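Local coordinates for protein glycerol-3-phosphate dehydrogenase [NAD(+)] (Dunaliella salina, PDB 6IUY) that probably interconverts sn-glycerol 3-phosphate and dihydroxyacetone phosphate with NAD, its dehydrogenase part being joined to a magnesium-binding haloacid dehalogenase-like domain, at residues A[44-49]-A[112-117]; A[306-311]-A[318-323]; A[362-367]-A[397-402]; A[467-472]-A[563-568]. One frame throughout, in Å; residues are numbered along the deposited sequence.

Overall arrangement
Contact 1 belongs to the haloacid dehalogenase-like part, about 43 Å or more between centres from the others, whereas contacts 2, 3 and 4 sit in the dehydrogenase. Contacts 1 and 4 are buried, each built round a valine methyl, in contact 4 set against a glycine; contacts 2 and 3 are partly buried. Contacts 2 and 3 share the nucleotide-binding sheet domain, yet the first pairs a helix with the loop after it through a tyrosine ring and a leucine, and the second pairs two helix ends through aliphatic groups. Contacts 2 and 4, with centres about 28 Å apart, both touch NAD: 318-323 meets the adenosine ribose and 563-568 the nicotinamide ribose. Contact 3 stays clear of the cofactor.

Contact 1: residues A[44-49]-A[112-117]; sequences RTVTTD and PGVENL
Val114 has CG1 in the crowded position between its backbone N and carbonyl carbon (chi1 75°), which leaves CG2 anti to N, and both methyls are turned to the loop residue Val46. Val46 holds CG1 anti to its own N (chi1 161°) and presents CG2. The loop follows strand 37-40 of a parallel sheet and carries Thr45, consistent with the last position of the DxDx(T/V) motif of haloacid dehalogenase-like enzymes; Asp41, Asp43 and Asp206 bind magnesium here.

The two CG2 methyls, of Val46 and Val114, come within 4.2 Å, a loose apolar touch. Val114 CG1 lies 4.1 Å from Val46 O, and Val114 CG2 is 4.4 Å from Thr45 O, so the valine spans two successive carbonyls of the loop. The contact is small, 126 Å² in all, but all three touching residues are buried: Val46 also packs on Phe40 of strand 37-40 and Ile142 of helix 136-145, while Val114 meets Tyr247, whose OH hydrogen-bonds Thr45 O. Backbone hydrogen bonding between Val46 and Val111 ties the loop to the approach of helix 114-123. The side chain of Thr45 lies about 4 Å from the magnesium ion, so this packing lies on the loop that borders the metal site.

The helix starts with Gly113 at the N-cap. Its phi of 85° would jam a CB against the carbonyl oxygen of Pro112, a backbone shape hard for a residue with a side chain to adopt, and Gly113 O accepts a helical bond from Leu117 N at 3.1 Å.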
# COMPACT_ATOMS: atom_id res chain seq x y z
N ARG A 44 5.65 27.48 -45.46
CA ARG A 44 6.04 26.63 -46.60
C ARG A 44 6.52 25.23 -46.22
O ARG A 44 7.02 24.49 -47.07
CB ARG A 44 7.11 27.33 -47.44
CG ARG A 44 6.56 28.48 -48.28
CD ARG A 44 7.65 29.09 -49.16
NE ARG A 44 7.44 30.51 -49.41
CZ ARG A 44 7.68 31.47 -48.52
NH1 ARG A 44 8.14 31.16 -47.31
NH2 ARG A 44 7.47 32.74 -48.83
N THR A 45 6.34 24.84 -44.95
CA THR A 45 6.53 23.44 -44.59
C THR A 45 5.20 22.85 -44.12
O THR A 45 4.85 21.73 -44.47
CB THR A 45 7.60 23.24 -43.51
OG1 THR A 45 7.00 23.28 -42.22
CG2 THR A 45 8.68 24.30 -43.63
N VAL A 46 4.46 23.63 -43.33
CA VAL A 46 3.12 23.22 -42.90
C VAL A 46 2.04 23.90 -43.73
O VAL A 46 1.00 23.31 -44.03
CB VAL A 46 2.89 23.54 -41.40
CG1 VAL A 46 1.41 23.57 -41.07
CG2 VAL A 46 3.63 22.53 -40.53
N THR A 47 2.27 25.16 -44.09
CA THR A 47 1.34 25.89 -44.93
C THR A 47 1.81 25.91 -46.39
O THR A 47 3.01 25.99 -46.67
CB THR A 47 1.14 27.34 -44.43
OG1 THR A 47 0.87 27.33 -43.03
CG2 THR A 47 0.01 28.02 -45.18
N THR A 48 0.85 25.82 -47.31
CA THR A 48 1.11 25.94 -48.74
C THR A 48 1.73 27.30 -49.07
O THR A 48 2.79 27.38 -49.70
CB THR A 48 -0.18 25.78 -49.57
OG1 THR A 48 -1.14 26.76 -49.14
CG2 THR A 48 -0.78 24.39 -49.39
N ASP A 49 1.06 28.35 -48.62
CA ASP A 49 1.48 29.73 -48.87
C ASP A 49 2.15 30.34 -47.65
O ASP A 49 1.75 30.07 -46.52
CB ASP A 49 0.27 30.58 -49.27
CG ASP A 49 -0.48 30.03 -50.47
OD1 ASP A 49 0.18 29.58 -51.43
OD2 ASP A 49 -1.73 30.04 -50.45
N PRO A 112 -0.70 19.08 -48.34
CA PRO A 112 -1.31 17.75 -48.22
C PRO A 112 -0.38 16.76 -47.52
O PRO A 112 0.84 16.83 -47.67
CB PRO A 112 -1.58 17.33 -49.69
CG PRO A 112 -0.84 18.32 -50.53
CD PRO A 112 -0.73 19.58 -49.73
N GLY A 113 -0.97 15.87 -46.73
CA GLY A 113 -0.23 14.86 -46.01
C GLY A 113 0.33 15.30 -44.66
O GLY A 113 0.82 14.47 -43.90
N VAL A 114 0.27 16.59 -44.35
CA VAL A 114 0.92 17.06 -43.14
C VAL A 114 0.05 16.84 -41.90
O VAL A 114 0.56 16.49 -40.84
CB VAL A 114 1.33 18.55 -43.24
CG1 VAL A 114 0.10 19.47 -43.08
CG2 VAL A 114 2.39 18.87 -42.19
N GLU A 115 -1.26 17.00 -42.05
CA GLU A 115 -2.20 16.67 -40.98
C GLU A 115 -2.10 15.20 -40.61
O GLU A 115 -2.03 14.86 -39.43
CB GLU A 115 -3.64 17.00 -41.38
CG GLU A 115 -3.82 18.39 -41.97
CD GLU A 115 -5.25 18.62 -42.43
OE1 GLU A 115 -6.17 18.53 -41.58
OE2 GLU A 115 -5.44 18.88 -43.64
N ASN A 116 -2.09 14.32 -41.61
CA ASN A 116 -1.92 12.90 -41.35
C ASN A 116 -0.59 12.58 -40.67
O ASN A 116 -0.52 11.69 -39.83
CB ASN A 116 -2.03 12.07 -42.65
CG ASN A 116 -3.44 12.00 -43.19
OD1 ASN A 116 -4.40 12.35 -42.49
ND2 ASN A 116 -3.58 11.56 -44.44
N LEU A 117 0.47 13.29 -41.05
CA LEU A 117 1.77 13.05 -40.45
C LEU A 117 1.81 13.49 -38.99
O LEU A 117 2.32 12.77 -38.12
CB LEU A 117 2.86 13.76 -41.23
CG LEU A 117 4.21 13.81 -40.52
CD1 LEU A 117 4.66 12.41 -40.15
CD2 LEU A 117 5.24 14.47 -41.42

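Contact 2: residues A[306-311]-A[318-323]; sequences RNLIEY and NPIYLP. With NAD (nicotinamide-adenine-dinucleotide), chain C.
The Tyr311 ring carries Pro319 over one face: CG of the proline stands 3.8 Å from the ring centroid and 28° off the normal, a CH-pi contact displaced toward the CD2-CE2 side. The Tyr321 ring is clamped on both faces, with the adenosine ribose of NAD, atom C3B, 3.6 Å above its plane and Ile320 CG2 3.5 Å above it on the opposite face. Its CE1 comes to 3.4 Å from NAD C5B, and its OH hydrogen-bonds Glu301. Losing this ring to an alanine would probably leave one side of the adenosine ribose without its cover and Glu301 without its hydroxyl partner. Both segments belong to the NAD-binding Rossmann-type domain, where helix 307-315 and the loop after it lead from strand 293-297 to edge strand 331-334. Leu308, its CG anti to the backbone N (chi1 -179°), extends CD1 to Ile320 CD1 at 3.7 Å and to Pro319 CD at 3.8 Å. Asn318 shapes the loop as an Asx turn: its OD1 accepts Ile320 N in the carbonyl plane, on a lone pair, and Tyr321 N from 63° out of that plane, each at 3.3 Å. At the far end of the Tyr311 ring, OH bonds Glu317.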
# COMPACT_ATOMS: atom_id res chain seq x y z
N ARG A 306 0.01 -30.41 -34.34
CA ARG A 306 -0.18 -29.29 -35.23
C ARG A 306 -1.61 -28.82 -35.30
O ARG A 306 -1.91 -27.71 -35.74
CB ARG A 306 0.29 -29.68 -36.64
CG ARG A 306 0.17 -28.57 -37.66
CD ARG A 306 1.52 -27.90 -37.89
NE ARG A 306 1.47 -26.44 -37.86
CZ ARG A 306 2.28 -25.69 -37.11
NH1 ARG A 306 3.19 -26.28 -36.35
NH2 ARG A 306 2.20 -24.35 -37.13
N ASN A 307 -2.52 -29.69 -34.90
CA ASN A 307 -3.93 -29.39 -35.01
C ASN A 307 -4.38 -28.19 -34.15
O ASN A 307 -5.32 -27.47 -34.49
CB ASN A 307 -4.72 -30.65 -34.65
CG ASN A 307 -4.40 -31.81 -35.59
OD1 ASN A 307 -5.01 -31.94 -36.64
ND2 ASN A 307 -3.43 -32.66 -35.21
N LEU A 308 -3.68 -27.97 -33.06
CA LEU A 308 -4.00 -26.85 -32.16
C LEU A 308 -3.80 -25.52 -32.86
O LEU A 308 -4.70 -24.66 -32.86
CB LEU A 308 -3.12 -26.89 -30.91
CG LEU A 308 -3.34 -25.81 -29.85
CD1 LEU A 308 -4.81 -25.73 -29.48
CD2 LEU A 308 -2.49 -26.16 -28.63
N ILE A 309 -2.60 -25.37 -33.42
CA ILE A 309 -2.20 -24.17 -34.14
C ILE A 309 -3.20 -23.89 -35.24
O ILE A 309 -3.69 -22.76 -35.37
CB ILE A 309 -0.77 -24.33 -34.70
CG1 ILE A 309 0.25 -24.25 -33.56
CG2 ILE A 309 -0.47 -23.29 -35.76
CD1 ILE A 309 0.34 -25.51 -32.69
N GLU A 310 -3.55 -24.93 -36.00
CA GLU A 310 -4.48 -24.80 -37.13
C GLU A 310 -5.89 -24.44 -36.67
O GLU A 310 -6.63 -23.75 -37.37
CB GLU A 310 -4.50 -26.09 -37.95
CG GLU A 310 -3.11 -26.50 -38.49
CD GLU A 310 -3.10 -27.86 -39.21
OE1 GLU A 310 -4.17 -28.47 -39.39
OE2 GLU A 310 -2.00 -28.32 -39.60
N TYR A 311 -6.26 -24.91 -35.49
CA TYR A 311 -7.58 -24.59 -34.97
C TYR A 311 -7.58 -23.10 -34.59
O TYR A 311 -8.52 -22.36 -34.91
CB TYR A 311 -7.92 -25.49 -33.76
CG TYR A 311 -9.30 -25.24 -33.18
CD1 TYR A 311 -10.38 -26.09 -33.47
CD2 TYR A 311 -9.54 -24.16 -32.35
CE1 TYR A 311 -11.64 -25.85 -32.94
CE2 TYR A 311 -10.78 -23.92 -31.82
CZ TYR A 311 -11.83 -24.76 -32.12
OH TYR A 311 -13.07 -24.49 -31.56
N ASN A 318 -8.30 -20.41 -28.66
CA ASN A 318 -7.52 -21.48 -28.06
C ASN A 318 -8.51 -22.32 -27.26
O ASN A 318 -8.96 -21.91 -26.19
CB ASN A 318 -6.41 -20.93 -27.18
CG ASN A 318 -5.43 -21.98 -26.78
OD1 ASN A 318 -5.78 -23.14 -26.56
ND2 ASN A 318 -4.17 -21.58 -26.66
N PRO A 319 -8.90 -23.49 -27.80
CA PRO A 319 -10.03 -24.19 -27.18
C PRO A 319 -9.60 -25.00 -25.98
O PRO A 319 -10.43 -25.55 -25.28
CB PRO A 319 -10.53 -25.09 -28.31
CG PRO A 319 -9.26 -25.44 -29.07
CD PRO A 319 -8.31 -24.26 -28.91
N ILE A 320 -8.31 -25.03 -25.71
CA ILE A 320 -7.78 -25.79 -24.58
C ILE A 320 -7.54 -24.91 -23.36
O ILE A 320 -7.81 -25.33 -22.23
CB ILE A 320 -6.46 -26.47 -24.93
CG1 ILE A 320 -6.64 -27.40 -26.13
CG2 ILE A 320 -5.96 -27.24 -23.75
CD1 ILE A 320 -5.32 -28.00 -26.59
N TYR A 321 -7.00 -23.72 -23.59
CA TYR A 321 -6.53 -22.88 -22.50
C TYR A 321 -7.38 -21.64 -22.33
O TYR A 321 -7.30 -20.99 -21.31
CB TYR A 321 -5.07 -22.49 -22.73
CG TYR A 321 -4.17 -23.70 -22.68
CD1 TYR A 321 -3.78 -24.23 -21.47
CD2 TYR A 321 -3.77 -24.34 -23.85
CE1 TYR A 321 -2.98 -25.37 -21.41
CE2 TYR A 321 -2.96 -25.46 -23.81
CZ TYR A 321 -2.57 -25.98 -22.59
OH TYR A 321 -1.76 -27.10 -22.55
N LEU A 322 -8.21 -21.31 -23.33
CA LEU A 322 -9.15 -20.20 -23.19
C LEU A 322 -10.40 -20.45 -24.02
O LEU A 322 -10.72 -19.66 -24.89
CB LEU A 322 -8.50 -18.87 -23.58
CG LEU A 322 -9.19 -17.63 -22.99
CD1 LEU A 322 -8.97 -17.51 -21.50
CD2 LEU A 322 -8.72 -16.36 -23.66
N PRO A 323 -11.12 -21.55 -23.72
CA PRO A 323 -12.29 -21.97 -24.50
C PRO A 323 -13.43 -20.96 -24.50
O PRO A 323 -13.71 -20.33 -23.49
CB PRO A 323 -12.75 -23.26 -23.80
CG PRO A 323 -12.05 -23.29 -22.47
CD PRO A 323 -10.82 -22.45 -22.58
PA NAD C . -1.01 -21.49 -18.35
O1A NAD C . -2.35 -21.43 -18.96
O2A NAD C . -1.02 -21.57 -16.83
O5B NAD C . -0.20 -22.79 -18.88
C5B NAD C . -0.53 -23.39 -20.14
C4B NAD C . 0.65 -23.23 -21.13
O4B NAD C . 1.67 -23.95 -20.72
C3B NAD C . 0.27 -23.84 -22.48
O3B NAD C . -0.02 -22.90 -23.41
C2B NAD C . 1.52 -24.64 -22.91
O2B NAD C . 1.82 -24.32 -24.34
C1B NAD C . 2.44 -24.23 -22.10
N9A NAD C . 3.40 -25.24 -21.94
C8A NAD C . 3.23 -26.50 -21.47
N7A NAD C . 4.44 -27.11 -21.50
C5A NAD C . 5.35 -26.23 -22.02
C6A NAD C . 6.70 -26.34 -22.29
N6A NAD C . 7.53 -27.48 -22.08
N1A NAD C . 7.37 -25.29 -22.79
C2A NAD C . 6.70 -24.13 -23.04
N3A NAD C . 5.38 -24.02 -22.79
C4A NAD C . 4.71 -25.08 -22.28
O3 NAD C . -0.21 -20.17 -18.82
PN NAD C . -0.63 -18.64 -18.58
O1N NAD C . -2.03 -18.55 -17.99
O2N NAD C . -0.58 -17.86 -19.87
O5D NAD C . 0.36 -18.06 -17.50
C5D NAD C . 1.73 -17.84 -17.80
C4D NAD C . 2.22 -16.73 -16.85
O4D NAD C . 1.30 -15.81 -16.70
C3D NAD C . 2.45 -17.34 -15.48
O3D NAD C . 3.65 -16.93 -15.03
C2D NAD C . 1.31 -16.77 -14.60
O2D NAD C . 1.79 -16.76 -13.19
C1D NAD C . 1.08 -15.59 -15.11
N1N NAD C . -0.25 -15.07 -14.90
C2N NAD C . -1.38 -15.84 -15.05
C3N NAD C . -2.65 -15.29 -14.85
C7N NAD C . -3.89 -16.20 -15.00
O7N NAD C . -4.96 -15.85 -14.56
N7N NAD C . -3.73 -17.47 -15.67
C4N NAD C . -2.79 -13.97 -14.50
C5N NAD C . -1.67 -13.17 -14.38
C6N NAD C . -0.41 -13.74 -14.59

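Contact 3: residues A[362-367]-A[397-402]; sequences QLAAAR and SRILGI
The backbones of Ala364 and Leu400 come to 5.7 Å between CA atoms, a near approach between the last turns of helices 356-366 and 392-400. These are helices of the Rossmann-type NAD-binding domain, and strand 346-349 backs them both: Leu363 and Leu400 each touch its Phe349. With CG beside its backbone N (chi1 -65°) and CD1 extended, Leu400 lays CD2 against the helix backbone, 3.7 Å from Ala364 N and 3.9 Å from Leu363 CB. Next to it, Ile399 brings its branch methyl CG2 against Ala364 CB at 3.8 Å. The alanine thus meets two neighbouring side chains with one methyl, and its small size suits the closeness of the backbones. The side chains that meet are all aliphatic; beyond them Leu363 continues into Leu337 and Val341 of helix 337-342.

Each helix is followed by a residue of positive phi. Arg367 closes a Schellman motif, its N bonding Ala364 O at 2.8 Å and, weakly, Leu363 O, while Gly401 (phi 69°) turns the second segment toward strand 404-408. That turn is pinned from the side-chain level: Ser397 OG donates to Ile402 O at 2.9 Å, tilted 17° from the carbonyl plane.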
# COMPACT_ATOMS: atom_id res chain seq x y z
N GLN A 362 17.17 -20.41 -26.20
CA GLN A 362 16.91 -20.73 -27.61
C GLN A 362 16.97 -19.49 -28.47
O GLN A 362 17.58 -19.51 -29.53
CB GLN A 362 15.54 -21.38 -27.80
CG GLN A 362 15.41 -22.82 -27.33
CD GLN A 362 14.00 -23.38 -27.57
OE1 GLN A 362 13.44 -23.28 -28.67
NE2 GLN A 362 13.42 -23.98 -26.53
N LEU A 363 16.31 -18.42 -28.04
CA LEU A 363 16.30 -17.17 -28.80
C LEU A 363 17.69 -16.52 -28.91
O LEU A 363 17.97 -15.86 -29.92
CB LEU A 363 15.32 -16.17 -28.18
CG LEU A 363 13.84 -16.54 -28.26
CD1 LEU A 363 13.03 -15.54 -27.46
CD2 LEU A 363 13.35 -16.60 -29.70
N ALA A 364 18.51 -16.66 -27.88
CA ALA A 364 19.87 -16.12 -27.86
C ALA A 364 20.71 -16.80 -28.94
O ALA A 364 21.24 -16.13 -29.85
CB ALA A 364 20.51 -16.32 -26.48
N ALA A 365 20.85 -18.12 -28.80
CA ALA A 365 21.50 -19.00 -29.77
C ALA A 365 21.11 -18.71 -31.22
O ALA A 365 21.96 -18.76 -32.10
CB ALA A 365 21.18 -20.46 -29.44
N ALA A 366 19.85 -18.40 -31.48
CA ALA A 366 19.40 -18.10 -32.84
C ALA A 366 19.79 -16.71 -33.31
O ALA A 366 19.73 -16.43 -34.51
CB ALA A 366 17.89 -18.26 -32.95
N ARG A 367 20.16 -15.83 -32.38
CA ARG A 367 20.57 -14.47 -32.73
C ARG A 367 19.49 -13.76 -33.50
O ARG A 367 19.77 -13.00 -34.43
CB ARG A 367 21.88 -14.49 -33.53
CG ARG A 367 23.05 -15.10 -32.77
CD ARG A 367 24.29 -15.24 -33.64
NE ARG A 367 25.42 -15.79 -32.89
CZ ARG A 367 26.64 -15.98 -33.39
NH1 ARG A 367 26.90 -15.68 -34.66
NH2 ARG A 367 27.59 -16.49 -32.62
N SER A 397 16.86 -9.38 -20.05
CA SER A 397 17.91 -8.40 -20.25
C SER A 397 19.28 -9.05 -20.32
O SER A 397 20.05 -8.80 -21.24
CB SER A 397 17.89 -7.34 -19.13
OG SER A 397 16.73 -6.54 -19.23
N ARG A 398 19.59 -9.89 -19.34
CA ARG A 398 20.89 -10.52 -19.29
C ARG A 398 21.16 -11.44 -20.48
O ARG A 398 22.26 -11.44 -21.02
CB ARG A 398 21.04 -11.30 -17.98
CG ARG A 398 22.30 -12.16 -17.95
CD ARG A 398 22.50 -12.78 -16.58
NE ARG A 398 22.68 -11.75 -15.56
CZ ARG A 398 23.86 -11.23 -15.24
NH1 ARG A 398 24.96 -11.64 -15.86
NH2 ARG A 398 23.94 -10.29 -14.30
N ILE A 399 20.17 -12.22 -20.89
CA ILE A 399 20.42 -13.26 -21.89
C ILE A 399 20.20 -12.76 -23.32
O ILE A 399 20.90 -13.19 -24.23
CB ILE A 399 19.52 -14.47 -21.66
CG1 ILE A 399 19.97 -15.24 -20.41
CG2 ILE A 399 19.55 -15.37 -22.89
CD1 ILE A 399 18.94 -16.27 -19.93
N LEU A 400 19.24 -11.87 -23.51
CA LEU A 400 18.92 -11.36 -24.83
C LEU A 400 19.46 -9.96 -25.06
O LEU A 400 19.42 -9.46 -26.19
CB LEU A 400 17.40 -11.36 -25.04
CG LEU A 400 16.79 -12.77 -25.05
CD1 LEU A 400 15.27 -12.71 -25.18
CD2 LEU A 400 17.41 -13.56 -26.21
N GLY A 401 19.95 -9.32 -24.00
CA GLY A 401 20.58 -8.01 -24.12
C GLY A 401 19.65 -6.87 -24.47
O GLY A 401 20.08 -5.85 -25.02
N ILE A 402 18.37 -7.03 -24.17
CA ILE A 402 17.42 -5.96 -24.40
C ILE A 402 16.74 -5.54 -23.10
O ILE A 402 16.71 -6.29 -22.11
CB ILE A 402 16.35 -6.39 -25.40
CG1 ILE A 402 15.69 -7.68 -24.94
CG2 ILE A 402 16.95 -6.57 -26.80
CD1 ILE A 402 14.50 -8.06 -25.79

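Contact 4: residues A[467-472]-A[563-568]; sequences VAVGAG and QGVLTS. With NAD (nicotinamide-adenine-dinucleotide), chain C.
CG2 of Val469 presses on the start of helix 564-577, 3.9 Å from Gly564 CA and 4.3 Å from Val565 CG2. This methyl stands beside the valine's backbone N, anti to the carbonyl carbon, with CG1 anti to N. The two segments belong to the helical C-terminal domain of the glycerol-3-phosphate dehydrogenase fold, where helix 454-477 runs past this helix start. With Val469 in this rotamer there is no room for a CB on Gly564: it would fall 2.7 Å from Val469 CG2, a clash.

Just before the helix, Gln563 turns to the cofactor. With CG beside the backbone N (chi1 -59°) and a bend at the next bond (chi2 -78°), its amide reaches the nicotinamide ribose, where OE1 accepts a hydrogen bond from NAD O3D at 3.0 Å. OE1 also bonds His353 ND1, and NE2 bonds Gln354 OE1, which together fix the amide's rotation. Putting a leucine in its place would probably leave the O3D hydroxyl, His353 and Gln354 without their polar mates. The helix start also borders the substrate site, because Gly564 N bonds OD1 of Asn529, a residue that binds dihydroxyacetone phosphate.

Gln563 O is gripped twice by Thr567, from opposite faces of its carbonyl plane: N donates at 3.0 Å, and OG1 at 2.6 Å from 39° out of the plane.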
# COMPACT_ATOMS: atom_id res chain seq x y z
N VAL A 467 2.07 -16.36 -1.10
CA VAL A 467 1.02 -16.02 -0.12
C VAL A 467 -0.32 -16.65 -0.52
O VAL A 467 -1.09 -17.04 0.35
CB VAL A 467 0.81 -14.47 0.03
CG1 VAL A 467 -0.20 -14.18 1.11
CG2 VAL A 467 2.13 -13.78 0.35
N ALA A 468 -0.60 -16.74 -1.83
CA ALA A 468 -1.87 -17.32 -2.27
C ALA A 468 -1.93 -18.81 -1.95
O ALA A 468 -3.02 -19.35 -1.70
CB ALA A 468 -2.10 -17.09 -3.77
N VAL A 469 -0.78 -19.49 -1.97
CA VAL A 469 -0.72 -20.89 -1.51
C VAL A 469 -1.06 -20.94 -0.03
O VAL A 469 -1.91 -21.72 0.40
CB VAL A 469 0.67 -21.54 -1.77
CG1 VAL A 469 0.79 -22.90 -1.06
CG2 VAL A 469 0.86 -21.73 -3.28
N GLY A 470 -0.42 -20.08 0.76
CA GLY A 470 -0.72 -20.02 2.18
C GLY A 470 -2.18 -19.72 2.42
O GLY A 470 -2.80 -20.35 3.27
N ALA A 471 -2.74 -18.77 1.69
CA ALA A 471 -4.14 -18.41 1.82
C ALA A 471 -5.05 -19.60 1.57
O ALA A 471 -6.06 -19.76 2.26
CB ALA A 471 -4.50 -17.27 0.86
N GLY A 472 -4.72 -20.40 0.56
CA GLY A 472 -5.51 -21.58 0.24
C GLY A 472 -5.32 -22.74 1.22
O GLY A 472 -6.21 -23.55 1.39
N GLN A 563 1.96 -21.96 -10.18
CA GLN A 563 3.20 -21.20 -10.09
C GLN A 563 3.69 -20.95 -8.66
O GLN A 563 4.88 -20.72 -8.44
CB GLN A 563 3.05 -19.87 -10.82
CG GLN A 563 2.71 -20.00 -12.29
CD GLN A 563 3.93 -20.36 -13.16
OE1 GLN A 563 4.56 -19.47 -13.74
NE2 GLN A 563 4.24 -21.65 -13.26
N GLY A 564 2.78 -21.01 -7.67
CA GLY A 564 3.14 -20.69 -6.29
C GLY A 564 4.08 -21.63 -5.52
O GLY A 564 4.90 -21.21 -4.69
N VAL A 565 3.98 -22.92 -5.79
CA VAL A 565 4.83 -23.87 -5.09
C VAL A 565 6.25 -23.84 -5.66
O VAL A 565 7.23 -23.90 -4.90
CB VAL A 565 4.26 -25.29 -5.16
CG1 VAL A 565 5.29 -26.31 -4.70
CG2 VAL A 565 2.99 -25.36 -4.32
N LEU A 566 6.36 -23.73 -6.99
CA LEU A 566 7.66 -23.47 -7.62
C LEU A 566 8.27 -22.18 -7.05
O LEU A 566 9.46 -22.12 -6.75
CB LEU A 566 7.51 -23.35 -9.14
CG LEU A 566 7.16 -24.63 -9.91
CD1 LEU A 566 6.85 -24.30 -11.37
CD2 LEU A 566 8.29 -25.63 -9.83
N THR A 567 7.45 -21.15 -6.90
CA THR A 567 7.97 -19.89 -6.38
C THR A 567 8.35 -20.04 -4.90
O THR A 567 9.33 -19.48 -4.46
CB THR A 567 6.96 -18.74 -6.55
OG1 THR A 567 6.48 -18.71 -7.90
CG2 THR A 567 7.57 -17.39 -6.18
N SER A 568 7.57 -20.82 -4.15
CA SER A 568 7.91 -21.09 -2.75
C SER A 568 9.30 -21.71 -2.64
O SER A 568 10.12 -21.27 -1.82
CB SER A 568 6.88 -22.03 -2.11
OG SER A 568 7.12 -22.19 -0.72
PA NAD C . -1.01 -21.49 -18.35
O1A NAD C . -2.35 -21.43 -18.96
O2A NAD C . -1.02 -21.57 -16.83
O5B NAD C . -0.20 -22.79 -18.88
C5B NAD C . -0.53 -23.39 -20.14
C4B NAD C . 0.65 -23.23 -21.13
O4B NAD C . 1.67 -23.95 -20.72
C3B NAD C . 0.27 -23.84 -22.48
O3B NAD C . -0.02 -22.90 -23.41
C2B NAD C . 1.52 -24.64 -22.91
O2B NAD C . 1.82 -24.32 -24.34
C1B NAD C . 2.44 -24.23 -22.10
N9A NAD C . 3.40 -25.24 -21.94
C8A NAD C . 3.23 -26.50 -21.47
N7A NAD C . 4.44 -27.11 -21.50
C5A NAD C . 5.35 -26.23 -22.02
C6A NAD C . 6.70 -26.34 -22.29
N6A NAD C . 7.53 -27.48 -22.08
N1A NAD C . 7.37 -25.29 -22.79
C2A NAD C . 6.70 -24.13 -23.04
N3A NAD C . 5.38 -24.02 -22.79
C4A NAD C . 4.71 -25.08 -22.28
O3 NAD C . -0.21 -20.17 -18.82
PN NAD C . -0.63 -18.64 -18.58
O1N NAD C . -2.03 -18.55 -17.99
O2N NAD C . -0.58 -17.86 -19.87
O5D NAD C . 0.36 -18.06 -17.50
C5D NAD C . 1.73 -17.84 -17.80
C4D NAD C . 2.22 -16.73 -16.85
O4D NAD C . 1.30 -15.81 -16.70
C3D NAD C . 2.45 -17.34 -15.48
O3D NAD C . 3.65 -16.93 -15.03
C2D NAD C . 1.31 -16.77 -14.60
O2D NAD C . 1.79 -16.76 -13.19
C1D NAD C . 1.08 -15.59 -15.11
N1N NAD C . -0.25 -15.07 -14.90
C2N NAD C . -1.38 -15.84 -15.05
C3N NAD C . -2.65 -15.29 -14.85
C7N NAD C . -3.89 -16.20 -15.00
O7N NAD C . -4.96 -15.85 -14.56
N7N NAD C . -3.73 -17.47 -15.67
C4N NAD C . -2.79 -13.97 -14.50
C5N NAD C . -1.67 -13.17 -14.38
C6N NAD C . -0.41 -13.74 -14.59